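Local coordinates for trigger factor (Thermotoga maritima, PDB 2NSC), which probably keeps newly made proteins in an open conformation as a ribosome-associated chaperone and prolyl isomerase, represented in this chain by its N-terminal ribosome-binding domain, at residues R33-R38 and Q63-D68. Numbering follows the deposited sequence.
Sequences RYLNQR and QEYTLD
Tyr65 meets Tyr34 and Leu35 where two helices, 21-36 and 62-71, pack in the N-terminal, ribosome-binding domain of trigger factor; at this end of the junction one ring of helix 62-71 receives two consecutive residues of helix 21-36. The partners take different parts of that ring. The CE2 atom of Tyr34 comes within 3.6 Å of CE1 of Tyr65; the rings are tilted by 40°, an oblique aromatic pair with centroids 5.7 Å apart. Leu35 instead lays a methyl over a face: its CD2 sits 4.2 Å from the centroid of the Tyr65 ring and 22° off the normal, a CH-pi contact displaced toward CE2 and CZ. Tyr34 reaches across because its CG stands anti to the backbone N (chi1 175°). In Leu35, CD1 continues the chain anti to CA, and CD2 is the other branch. Leu35 is buried, also touching Leu54 and Leu58 of helix 51-58, while Tyr65 also packs on Ala31, and Thr66 on Ala27 and Glu28. Over the face of Tyr34 away from Tyr65 lies CD of Arg38, whose NH1 makes a weak hydrogen bond to Tyr34 O. CE1 of Tyr34 lies 3.2 Å above the guanidinium plane, over its centre.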
loop_
_atom_site.group_PDB
_atom_site.type_symbol
_atom_site.label_atom_id
_atom_site.label_comp_id
_atom_site.label_asym_id
_atom_site.label_seq_id
_atom_site.Cartn_x
_atom_site.Cartn_y
_atom_site.Cartn_z
ATOM N N ARG A 33 -1.441 -3.040 -13.295
ATOM C CA ARG A 33 -2.116 -4.115 -14.022
ATOM C C ARG A 33 -3.638 -3.948 -13.977
ATOM O O ARG A 33 -4.317 -4.053 -14.989
ATOM C CB ARG A 33 -1.717 -5.448 -13.379
ATOM C CG ARG A 33 -1.925 -6.702 -14.210
ATOM C CD ARG A 33 -1.172 -7.868 -13.542
ATOM N NE ARG A 33 0.248 -7.575 -13.586
ATOM C CZ ARG A 33 1.126 -7.806 -12.620
ATOM N NH1 ARG A 33 0.767 -8.359 -11.458
ATOM N NH2 ARG A 33 2.390 -7.465 -12.837
ATOM N N TYR A 34 -4.160 -3.688 -12.783
ATOM C CA TYR A 34 -5.596 -3.575 -12.561
ATOM C C TYR A 34 -6.166 -2.367 -13.304
ATOM O O TYR A 34 -7.214 -2.445 -13.942
ATOM C CB TYR A 34 -5.842 -3.432 -11.054
ATOM C CG TYR A 34 -7.276 -3.184 -10.680
ATOM C CD1 TYR A 34 -8.162 -4.252 -10.490
ATOM C CD2 TYR A 34 -7.747 -1.892 -10.471
ATOM C CE1 TYR A 34 -9.497 -4.034 -10.132
ATOM C CE2 TYR A 34 -9.079 -1.670 -10.108
ATOM C CZ TYR A 34 -9.946 -2.743 -9.950
ATOM O OH TYR A 34 -11.264 -2.527 -9.601
ATOM N N LEU A 35 -5.466 -1.240 -13.200
ATOM C CA LEU A 35 -5.897 0.005 -13.811
ATOM C C LEU A 35 -5.857 -0.060 -15.333
ATOM O O LEU A 35 -6.733 0.508 -15.989
ATOM C CB LEU A 35 -5.047 1.159 -13.309
ATOM C CG LEU A 35 -5.405 1.551 -11.869
ATOM C CD1 LEU A 35 -4.315 2.418 -11.248
ATOM C CD2 LEU A 35 -6.775 2.250 -11.805
ATOM N N ASN A 36 -4.863 -0.758 -15.886
ATOM C CA ASN A 36 -4.686 -0.850 -17.334
ATOM C C ASN A 36 -5.681 -1.780 -18.002
ATOM O O ASN A 36 -5.858 -1.730 -19.225
ATOM C CB ASN A 36 -3.259 -1.270 -17.690
ATOM C CG ASN A 36 -2.376 -0.093 -18.045
ATOM O OD1 ASN A 36 -2.743 0.726 -18.886
ATOM N ND2 ASN A 36 -1.192 -0.010 -17.418
ATOM N N GLN A 37 -6.340 -2.614 -17.205
ATOM C CA GLN A 37 -7.441 -3.439 -17.690
ATOM C C GLN A 37 -8.772 -2.663 -17.723
ATOM O O GLN A 37 -9.745 -3.130 -18.312
ATOM C CB GLN A 37 -7.631 -4.670 -16.797
ATOM C CG GLN A 37 -6.487 -5.686 -16.762
ATOM C CD GLN A 37 -6.465 -6.469 -15.434
ATOM O OE1 GLN A 37 -7.180 -6.126 -14.479
ATOM N NE2 GLN A 37 -5.653 -7.517 -15.370
ATOM N N ARG A 38 -8.811 -1.491 -17.093
ATOM C CA ARG A 38 -10.071 -0.806 -16.800
ATOM C C ARG A 38 -10.167 0.635 -17.238
ATOM O O ARG A 38 -11.266 1.176 -17.293
ATOM C CB ARG A 38 -10.341 -0.833 -15.305
ATOM C CG ARG A 38 -10.812 -2.156 -14.814
ATOM C CD ARG A 38 -10.981 -2.169 -13.299
ATOM N NE ARG A 38 -11.548 -3.448 -12.859
ATOM C CZ ARG A 38 -10.916 -4.622 -12.941
ATOM N NH1 ARG A 38 -9.682 -4.706 -13.446
ATOM N NH2 ARG A 38 -11.523 -5.720 -12.503
ATOM N N GLN A 63 -2.118 5.345 -4.188
ATOM C CA GLN A 63 -1.815 4.663 -2.927
ATOM C C GLN A 63 -2.966 3.800 -2.431
ATOM O O GLN A 63 -2.741 2.765 -1.815
ATOM C CB GLN A 63 -1.544 5.671 -1.804
ATOM C CG GLN A 63 -0.338 6.544 -1.921
ATOM C CD GLN A 63 -0.120 7.336 -0.640
ATOM O OE1 GLN A 63 -0.844 7.161 0.363
ATOM N NE2 GLN A 63 0.898 8.193 -0.649
ATOM N N GLU A 64 -4.197 4.273 -2.639
ATOM C CA GLU A 64 -5.391 3.541 -2.216
ATOM C C GLU A 64 -5.448 2.178 -2.895
ATOM O O GLU A 64 -5.744 1.171 -2.245
ATOM C CB GLU A 64 -6.658 4.337 -2.532
ATOM C CG GLU A 64 -6.762 5.654 -1.760
ATOM C CD GLU A 64 -6.571 5.479 -0.240
ATOM O OE1 GLU A 64 -7.158 4.539 0.363
ATOM O OE2 GLU A 64 -5.830 6.301 0.350
ATOM N N TYR A 65 -5.151 2.162 -4.196
ATOM C CA TYR A 65 -5.093 0.920 -4.972
ATOM C C TYR A 65 -3.938 0.048 -4.507
ATOM O O TYR A 65 -4.077 -1.175 -4.377
ATOM C CB TYR A 65 -4.997 1.218 -6.479
ATOM C CG TYR A 65 -6.324 1.618 -7.109
ATOM C CD1 TYR A 65 -7.380 0.689 -7.208
ATOM C CD2 TYR A 65 -6.543 2.928 -7.586
ATOM C CE1 TYR A 65 -8.623 1.037 -7.791
ATOM C CE2 TYR A 65 -7.811 3.291 -8.162
ATOM C CZ TYR A 65 -8.831 2.332 -8.262
ATOM O OH TYR A 65 -10.059 2.644 -8.823
ATOM N N THR A 66 -2.802 0.686 -4.231
ATOM C CA THR A 66 -1.657 -0.031 -3.668
ATOM C C THR A 66 -2.022 -0.710 -2.351
ATOM O O THR A 66 -1.713 -1.884 -2.151
ATOM C CB THR A 66 -0.406 0.861 -3.521
ATOM O OG1 THR A 66 -0.069 1.408 -4.804
ATOM C CG2 THR A 66 0.781 0.044 -3.029
ATOM N N LEU A 67 -2.709 0.007 -1.471
ATOM C CA LEU A 67 -3.102 -0.562 -0.201
ATOM C C LEU A 67 -4.131 -1.673 -0.380
ATOM O O LEU A 67 -4.086 -2.659 0.353
ATOM C CB LEU A 67 -3.627 0.527 0.730
ATOM C CG LEU A 67 -2.553 1.375 1.389
ATOM C CD1 LEU A 67 -3.153 2.719 1.814
ATOM C CD2 LEU A 67 -1.911 0.631 2.569
ATOM N N ASP A 68 -5.046 -1.529 -1.346
ATOM C CA ASP A 68 -6.028 -2.601 -1.653
ATOM C C ASP A 68 -5.316 -3.923 -1.912
ATOM O O ASP A 68 -5.690 -4.950 -1.376
ATOM C CB ASP A 68 -6.858 -2.281 -2.901
ATOM C CG ASP A 68 -7.955 -1.259 -2.641
ATOM O OD1 ASP A 68 -8.342 -1.064 -1.466
ATOM O OD2 ASP A 68 -8.433 -0.643 -3.621
#